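Local coordinates for antigen MTB48, Mycobacterial protein (Mycobacterium smegmatis, PDB 4WJ1) that probably takes part in DNA conjugation, at least in the recipient strain, and belongs to the EspB proteins secreted through the ESX-1 type VII system, at residues A142-H147 / E235-F240; T243-E248 / Q252-M257. All blocks are in the same frame, centred on the assembly; numbering follows the deposited sequence.

Interaction 1 of 2, residues A142-H147 / E235-F240; sequences AARIIH and ENVREF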
ATOM      1  N   ALA A 142      12.289 -11.264  31.578  1.00 36.53           N
ATOM      2  CA  ALA A 142      12.167 -11.194  30.129  1.00 41.45           C
ATOM      3  C   ALA A 142      11.530 -12.466  29.570  1.00 40.79           C
ATOM      4  O   ALA A 142      10.706 -12.408  28.655  1.00 39.07           O
ATOM      5  CB  ALA A 142      13.522 -10.942  29.497  1.00 35.88           C
ATOM      6  N   ALA A 143      11.911 -13.610  30.127  1.00 38.44           N
ATOM      7  CA  ALA A 143      11.334 -14.887  29.720  1.00 35.07           C
ATOM      8  C   ALA A 143       9.821 -14.854  29.921  1.00 35.02           C
ATOM      9  O   ALA A 143       9.058 -15.311  29.069  1.00 38.24           O
ATOM     10  CB  ALA A 143      11.965 -16.035  30.504  1.00 32.85           C
ATOM     11  N   ARG A 144       9.405 -14.280  31.044  1.00 37.12           N
ATOM     12  CA  ARG A 144       7.997 -14.152  31.397  1.00 37.54           C
ATOM     13  C   ARG A 144       7.256 -13.334  30.355  1.00 38.27           C
ATOM     14  O   ARG A 144       6.191 -13.722  29.878  1.00 47.18           O
ATOM     15  CB  ARG A 144       7.865 -13.503  32.777  1.00 47.36           C
ATOM     16  CG  ARG A 144       6.479 -13.553  33.412  1.00 63.71           C
ATOM     17  CD  ARG A 144       6.505 -14.423  34.671  1.00 72.82           C
ATOM     18  NE  ARG A 144       7.736 -14.204  35.431  1.00 78.02           N
ATOM     19  CZ  ARG A 144       8.232 -15.055  36.323  1.00 82.29           C
ATOM     20  NH1 ARG A 144       7.606 -16.200  36.576  1.00 76.34           N
ATOM     21  NH2 ARG A 144       9.361 -14.764  36.960  1.00 87.16           N
ATOM     22  N   ILE A 145       7.831 -12.186  30.010  1.00 39.17           N
ATOM     23  CA  ILE A 145       7.229 -11.285  29.041  1.00 33.62           C
ATOM     24  C   ILE A 145       7.133 -11.968  27.686  1.00 35.73           C
ATOM     25  O   ILE A 145       6.092 -11.924  27.028  1.00 35.36           O
ATOM     26  CB  ILE A 145       8.040  -9.986  28.921  1.00 34.47           C
ATOM     27  CG1 ILE A 145       7.859  -9.135  30.167  1.00 35.91           C
ATOM     28  CG2 ILE A 145       7.645  -9.190  27.677  1.00 34.55           C
ATOM     29  CD1 ILE A 145       8.841  -8.020  30.237  1.00 36.99           C
ATOM     30  N   ILE A 146       8.225 -12.610  27.275  1.00 35.94           N
ATOM     31  CA  ILE A 146       8.260 -13.312  25.999  1.00 36.36           C
ATOM     32  C   ILE A 146       7.202 -14.420  25.951  1.00 38.91           C
ATOM     33  O   ILE A 146       6.462 -14.551  24.973  1.00 31.47           O
ATOM     34  CB  ILE A 146       9.664 -13.909  25.734  1.00 34.57           C
ATOM     35  CG1 ILE A 146      10.659 -12.788  25.452  1.00 35.39           C
ATOM     36  CG2 ILE A 146       9.646 -14.855  24.550  1.00 31.25           C
ATOM     37  CD1 ILE A 146      12.093 -13.222  25.539  1.00 32.14           C
ATOM     38  N   HIS A 147       7.103 -15.209  27.015  1.00 39.17           N
ATOM     39  CA  HIS A 147       6.286 -16.405  26.911  1.00 39.11           C
ATOM     40  C   HIS A 147       4.841 -16.213  27.352  1.00 38.61           C
ATOM     41  O   HIS A 147       4.006 -17.078  27.110  1.00 43.17           O
ATOM     42  CB  HIS A 147       6.955 -17.546  27.662  1.00 35.45           C
ATOM     43  CG  HIS A 147       8.156 -18.079  26.943  1.00 36.97           C
ATOM     44  ND1 HIS A 147       8.088 -19.135  26.068  1.00 36.34           N
ATOM     45  CD2 HIS A 147       9.447 -17.652  26.931  1.00 36.46           C
ATOM     46  CE1 HIS A 147       9.292 -19.354  25.549  1.00 36.66           C
ATOM     47  NE2 HIS A 147      10.126 -18.467  26.060  1.00 36.95           N
ATOM     48  N   GLU A 235       9.914 -22.039  31.075  1.00 49.14           N
ATOM     49  CA  GLU A 235      10.225 -23.329  31.681  1.00 43.45           C
ATOM     50  C   GLU A 235      11.619 -23.309  32.306  1.00 47.28           C
ATOM     51  O   GLU A 235      11.849 -23.970  33.316  1.00 46.10           O
ATOM     52  CB  GLU A 235      10.118 -24.464  30.650  1.00 53.92           C
ATOM     53  CG  GLU A 235      10.376 -25.849  31.252  1.00 77.85           C
ATOM     54  CD  GLU A 235      10.192 -27.022  30.282  1.00 87.34           C
ATOM     55  OE1 GLU A 235       9.901 -26.795  29.083  1.00 76.46           O
ATOM     56  OE2 GLU A 235      10.332 -28.187  30.744  1.00 98.94           O
ATOM     57  N   ASN A 236      12.548 -22.552  31.717  1.00 43.99           N
ATOM     58  CA  ASN A 236      13.873 -22.416  32.316  1.00 41.26           C
ATOM     59  C   ASN A 236      13.767 -21.770  33.692  1.00 49.51           C
ATOM     60  O   ASN A 236      14.520 -22.118  34.601  1.00 56.98           O
ATOM     61  CB  ASN A 236      14.818 -21.600  31.436  1.00 47.05           C
ATOM     62  CG  ASN A 236      15.319 -22.373  30.232  1.00 44.44           C
ATOM     63  OD1 ASN A 236      15.771 -21.787  29.249  1.00 41.48           O
ATOM     64  ND2 ASN A 236      15.240 -23.691  30.301  1.00 42.79           N
ATOM     65  N   VAL A 237      12.823 -20.844  33.852  1.00 40.89           N
ATOM     66  CA  VAL A 237      12.589 -20.238  35.159  1.00 42.05           C
ATOM     67  C   VAL A 237      12.165 -21.297  36.183  1.00 48.77           C
ATOM     68  O   VAL A 237      12.697 -21.362  37.301  1.00 50.95           O
ATOM     69  CB  VAL A 237      11.512 -19.149  35.096  1.00 44.19           C
ATOM     70  CG1 VAL A 237      11.347 -18.493  36.460  1.00 42.73           C
ATOM     71  CG2 VAL A 237      11.864 -18.122  34.038  1.00 40.92           C
ATOM     72  N   ARG A 238      11.207 -22.133  35.793  1.00 50.00           N
ATOM     73  CA  ARG A 238      10.757 -23.201  36.666  1.00 52.41           C
ATOM     74  C   ARG A 238      11.912 -24.142  36.963  1.00 52.10           C
ATOM     75  O   ARG A 238      12.168 -24.483  38.112  1.00 59.57           O
ATOM     76  CB  ARG A 238       9.593 -23.975  36.040  1.00 59.86           C
ATOM     77  CG  ARG A 238       9.321 -25.304  36.737  1.00 65.24           C
ATOM     78  CD  ARG A 238       7.999 -25.928  36.324  1.00 75.66           C
ATOM     79  NE  ARG A 238       7.662 -27.036  37.214  1.00 85.75           N
ATOM     80  CZ  ARG A 238       7.963 -28.312  36.979  1.00 86.33           C
ATOM     81  NH1 ARG A 238       8.591 -28.651  35.858  1.00 85.61           N
ATOM     82  NH2 ARG A 238       7.626 -29.251  37.863  1.00 77.92           N
ATOM     83  N   GLU A 239      12.613 -24.548  35.911  1.00 49.37           N
ATOM     84  CA  GLU A 239      13.697 -25.504  36.037  1.00 41.65           C
ATOM     85  C   GLU A 239      14.801 -24.973  36.941  1.00 47.34           C
ATOM     86  O   GLU A 239      15.450 -25.742  37.649  1.00 51.71           O
ATOM     87  CB  GLU A 239      14.254 -25.854  34.660  1.00 40.80           C
ATOM     88  CG  GLU A 239      13.310 -26.640  33.786  1.00 46.01           C
ATOM     89  CD  GLU A 239      13.834 -26.822  32.378  1.00 58.23           C
ATOM     90  OE1 GLU A 239      14.721 -26.039  31.962  1.00 47.08           O
ATOM     91  OE2 GLU A 239      13.356 -27.752  31.688  1.00 70.40           O
ATOM     92  N   PHE A 240      15.002 -23.659  36.938  1.00 48.50           N
ATOM     93  CA  PHE A 240      16.034 -23.070  37.778  1.00 49.60           C
ATOM     94  C   PHE A 240      15.702 -23.270  39.244  1.00 56.33           C
ATOM     95  O   PHE A 240      16.587 -23.510  40.058  1.00 60.42           O
ATOM     96  CB  PHE A 240      16.209 -21.586  37.474  1.00 53.74           C
ATOM     97  CG  PHE A 240      17.353 -20.957  38.207  1.00 56.74           C
ATOM     98  CD1 PHE A 240      18.653 -21.157  37.783  1.00 56.58           C
ATOM     99  CD2 PHE A 240      17.131 -20.176  39.330  1.00 60.22           C
ATOM    100  CE1 PHE A 240      19.714 -20.583  38.462  1.00 59.30           C
ATOM    101  CE2 PHE A 240      18.185 -19.600  40.012  1.00 60.76           C
ATOM    102  CZ  PHE A 240      19.479 -19.801  39.577  1.00 60.44           C
TER
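The guanidinium of R144 comes obliquely against the methyl CG1 of V237, with R144 NH2 4.3 Å from that carbon. This is helix-helix packing in the PPE domain of EspB, where the short helix 139-147 rests against helix 234-242. Within helix 139-147, the imidazole of H147 has the carbonyl oxygen of A143 at its edge and in its plane, H147 CD2 lying 3.2 Å from A143 O, while the helical hydrogen bond to that oxygen comes from the backbone N of H147. The side chains of H147 and R144 both touch L234. The apolar core is small. A143 CB meets V237 CG2 at 4.1 Å, where the CA atoms of these two residues are 7.7 Å apart. With chi1 at -177°, V237 has CG1 anti to its backbone N and CG2 beside it, and the fork divides its methyls between R144 and A143. W139 and E140 add further contacts to the valine. No hydrogen bond joins the two segments. On helix 234-242 itself, N236 OD1 accepts the backbone N-H of T233 at the start of the helix, while N236 ND2 donates to E239 OE1 at 2.9 Å, in a bent bond from the syn side but 35° out of the carboxylate plane.

Interaction 2 of 2, residues T243-E248 / Q252-M257; sequences TEWASE and QNAWAM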
ATOM      1  N   THR A 243      15.484 -27.339  40.188  1.00 70.44           N
ATOM      2  CA  THR A 243      16.735 -28.075  40.061  1.00 68.10           C
ATOM      3  C   THR A 243      17.450 -28.166  41.401  1.00 74.10           C
ATOM      4  O   THR A 243      17.594 -27.168  42.111  1.00 79.05           O
ATOM      5  CB  THR A 243      17.665 -27.425  39.028  1.00 56.05           C
ATOM      6  OG1 THR A 243      17.063 -27.522  37.738  1.00 61.28           O
ATOM      7  CG2 THR A 243      19.002 -28.131  38.981  1.00 48.15           C
ATOM      8  N   GLU A 244      17.893 -29.369  41.751  1.00 68.45           N
ATOM      9  CA  GLU A 244      18.651 -29.545  42.975  1.00 73.93           C
ATOM     10  C   GLU A 244      20.110 -29.246  42.693  1.00 71.93           C
ATOM     11  O   GLU A 244      20.817 -30.052  42.094  1.00 74.57           O
ATOM     12  CB  GLU A 244      18.473 -30.958  43.535  1.00 79.81           C
ATOM     13  CG  GLU A 244      17.057 -31.233  44.021  1.00 86.34           C
ATOM     14  CD  GLU A 244      16.866 -32.660  44.489  1.00 96.13           C
ATOM     15  OE1 GLU A 244      17.789 -33.484  44.286  1.00 98.24           O
ATOM     16  OE2 GLU A 244      15.789 -32.956  45.051  1.00 98.77           O
ATOM     17  N   TRP A 245      20.552 -28.068  43.114  1.00 67.45           N
ATOM     18  CA  TRP A 245      21.903 -27.625  42.822  1.00 65.92           C
ATOM     19  C   TRP A 245      22.884 -28.193  43.826  1.00 72.43           C
ATOM     20  O   TRP A 245      22.664 -28.106  45.034  1.00 73.93           O
ATOM     21  CB  TRP A 245      21.962 -26.096  42.800  1.00 65.93           C
ATOM     22  CG  TRP A 245      21.054 -25.529  41.747  1.00 70.99           C
ATOM     23  CD1 TRP A 245      19.782 -25.073  41.922  1.00 71.03           C
ATOM     24  CD2 TRP A 245      21.340 -25.398  40.349  1.00 63.09           C
ATOM     25  NE1 TRP A 245      19.265 -24.649  40.724  1.00 65.42           N
ATOM     26  CE2 TRP A 245      20.199 -24.840  39.744  1.00 61.53           C
ATOM     27  CE3 TRP A 245      22.449 -25.695  39.555  1.00 59.53           C
ATOM     28  CZ2 TRP A 245      20.135 -24.570  38.376  1.00 57.99           C
ATOM     29  CZ3 TRP A 245      22.385 -25.429  38.203  1.00 59.43           C
ATOM     30  CH2 TRP A 245      21.232 -24.875  37.624  1.00 54.71           C
ATOM     31  N   ALA A 246      23.958 -28.785  43.309  1.00 75.01           N
ATOM     32  CA  ALA A 246      25.009 -29.387  44.124  1.00 77.22           C
ATOM     33  C   ALA A 246      25.515 -28.423  45.193  1.00 76.82           C
ATOM     34  O   ALA A 246      25.699 -28.802  46.357  1.00 84.46           O
ATOM     35  CB  ALA A 246      26.168 -29.847  43.236  1.00 76.76           C
ATOM     36  N   SER A 247      25.733 -27.178  44.788  1.00 68.17           N
ATOM     37  CA  SER A 247      26.167 -26.135  45.701  1.00 69.73           C
ATOM     38  C   SER A 247      25.507 -24.834  45.299  1.00 75.68           C
ATOM     39  O   SER A 247      24.882 -24.760  44.241  1.00 81.29           O
ATOM     40  CB  SER A 247      27.687 -25.987  45.683  1.00 70.26           C
ATOM     41  OG  SER A 247      28.126 -25.376  44.481  1.00 72.60           O
ATOM     42  N   GLU A 248      25.654 -23.807  46.130  1.00 76.00           N
ATOM     43  CA  GLU A 248      25.094 -22.503  45.806  1.00 69.67           C
ATOM     44  C   GLU A 248      25.951 -21.811  44.758  1.00 74.10           C
ATOM     45  O   GLU A 248      25.457 -21.005  43.969  1.00 79.89           O
ATOM     46  CB  GLU A 248      24.973 -21.627  47.052  1.00 63.39           C
ATOM     47  CG  GLU A 248      24.236 -20.313  46.804  1.00 66.21           C
ATOM     48  CD  GLU A 248      22.787 -20.526  46.390  1.00 73.38           C
ATOM     49  OE1 GLU A 248      22.275 -19.744  45.556  1.00 75.14           O
ATOM     50  OE2 GLU A 248      22.158 -21.480  46.901  1.00 80.03           O
ATOM     51  N   GLN A 252      24.673 -20.091  41.254  1.00 53.74           N
ATOM     52  CA  GLN A 252      24.890 -18.699  40.861  1.00 50.57           C
ATOM     53  C   GLN A 252      25.528 -18.597  39.486  1.00 52.08           C
ATOM     54  O   GLN A 252      25.217 -17.684  38.724  1.00 62.96           O
ATOM     55  CB  GLN A 252      25.749 -17.980  41.900  1.00 57.35           C
ATOM     56  CG  GLN A 252      25.087 -17.883  43.274  1.00 63.15           C
ATOM     57  CD  GLN A 252      23.832 -17.028  43.241  1.00 68.62           C
ATOM     58  OE1 GLN A 252      23.717 -16.115  42.422  1.00 72.71           O
ATOM     59  NE2 GLN A 252      22.882 -17.330  44.118  1.00 67.49           N
ATOM     60  N   ASN A 253      26.416 -19.529  39.159  1.00 52.03           N
ATOM     61  CA  ASN A 253      26.998 -19.569  37.821  1.00 54.11           C
ATOM     62  C   ASN A 253      25.913 -19.830  36.784  1.00 55.37           C
ATOM     63  O   ASN A 253      25.914 -19.235  35.703  1.00 55.76           O
ATOM     64  CB  ASN A 253      28.094 -20.628  37.731  1.00 54.42           C
ATOM     65  CG  ASN A 253      29.330 -20.250  38.536  1.00 69.32           C
ATOM     66  OD1 ASN A 253      29.650 -19.066  38.683  1.00 74.73           O
ATOM     67  ND2 ASN A 253      30.028 -21.254  39.066  1.00 71.99           N
ATOM     68  N   ALA A 254      24.978 -20.710  37.135  1.00 48.79           N
ATOM     69  CA  ALA A 254      23.817 -20.966  36.298  1.00 43.34           C
ATOM     70  C   ALA A 254      23.008 -19.690  36.066  1.00 45.27           C
ATOM     71  O   ALA A 254      22.626 -19.392  34.930  1.00 47.46           O
ATOM     72  CB  ALA A 254      22.953 -22.016  36.912  1.00 41.55           C
ATOM     73  N   TRP A 255      22.743 -18.944  37.137  1.00 43.30           N
ATOM     74  CA  TRP A 255      21.957 -17.726  37.015  1.00 47.58           C
ATOM     75  C   TRP A 255      22.659 -16.779  36.063  1.00 42.05           C
ATOM     76  O   TRP A 255      22.040 -16.217  35.168  1.00 41.22           O
ATOM     77  CB  TRP A 255      21.730 -17.047  38.372  1.00 49.94           C
ATOM     78  CG  TRP A 255      20.753 -15.904  38.286  1.00 52.44           C
ATOM     79  CD1 TRP A 255      19.409 -15.944  38.561  1.00 56.77           C
ATOM     80  CD2 TRP A 255      21.037 -14.562  37.872  1.00 54.47           C
ATOM     81  NE1 TRP A 255      18.844 -14.702  38.346  1.00 55.01           N
ATOM     82  CE2 TRP A 255      19.822 -13.840  37.926  1.00 57.41           C
ATOM     83  CE3 TRP A 255      22.201 -13.897  37.462  1.00 66.80           C
ATOM     84  CZ2 TRP A 255      19.741 -12.484  37.576  1.00 66.89           C
ATOM     85  CZ3 TRP A 255      22.122 -12.544  37.119  1.00 69.94           C
ATOM     86  CH2 TRP A 255      20.897 -11.856  37.176  1.00 68.21           C
ATOM     87  N   ALA A 256      23.962 -16.630  36.252  1.00 42.99           N
ATOM     88  CA  ALA A 256      24.765 -15.753  35.418  1.00 42.38           C
ATOM     89  C   ALA A 256      24.723 -16.169  33.954  1.00 46.67           C
ATOM     90  O   ALA A 256      24.540 -15.326  33.066  1.00 55.80           O
ATOM     91  CB  ALA A 256      26.188 -15.734  35.914  1.00 45.85           C
HETATM   92  N   MSE A 257      24.888 -17.463  33.702  1.00 41.12           N
HETATM   93  CA  MSE A 257      24.854 -17.984  32.339  1.00 43.74           C
HETATM   94  C   MSE A 257      23.533 -17.686  31.654  1.00 41.24           C
HETATM   95  O   MSE A 257      23.506 -17.248  30.503  1.00 49.72           O
HETATM   96  CB  MSE A 257      25.102 -19.485  32.324  1.00 40.51           C
HETATM   97  CG  MSE A 257      26.550 -19.852  32.385  1.00 41.17           C
HETATM   98 SE   MSE A 257      26.712 -21.776  32.339  0.62 46.08          SE
HETATM   99  CE  MSE A 257      25.963 -22.042  30.562  1.00 40.29           C
TER
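The indole of W245 turns its six-membered ring toward A254, whose methyl approaches obliquely: A254 CB lies 3.4 Å from W245 CH2 and 3.7 Å from W245 CZ3. T243 CG2 sits above one face of the same indole, over its centre and 3.6 Å from the plane. The ring's rotation is further fixed at its polar corner, where NE1 is hydrogen-bonded to F240, so this partly exposed tryptophan is held by polar and apolar contacts together.

At the start of the helix, E248 and Q252 lie one turn apart and their side chains cross at a slant, carboxylate and amide planes inclined at 42°. Q252 NE2 donates to E248 OE1 at 2.9 Å, using the anti lone pair of the oxygen, and the bond is bent, at 146°. E248 CG is anti to its backbone N (chi1 -173°), and both chains then bend at chi2, which brings OE1 and NE2 together. The backbone bond from Q252 N to E248 O, 3.0 Å, joins the same two residues. OE1 has a second partner in R251, and the two donors together would probably favour a charged carboxylate. S247 occupies the N-cap, its OG bonded to D250 OD1. This is the helix-loop-helix connection between helices 234-242 and 248-272 of the PPE domain, with W245 of the loop folded onto the outgoing helix.

Overall arrangement
Both contacts lie toward one end of the elongated PE-PPE helical bundle: the centre of interaction 1 lies about 38 Å, and that of interaction 2 about 52 Å, from the centre of the chain, and the two contact centres are about 16 Å apart. Helix 234-242 carries half of interaction 1 and leads directly into the loop of interaction 2. F240 joins them, through the 3.0 Å bond of its O with W245 NE1 and through its ring, which reaches the following helix, with F240 CE1 3.9 Å from A254 CB. W139 makes a second link, touching V237 and meeting W255 edge-to-face. Thus helices 139-147, 234-242 and 248-272 pack together there, with no ligand among the contacts.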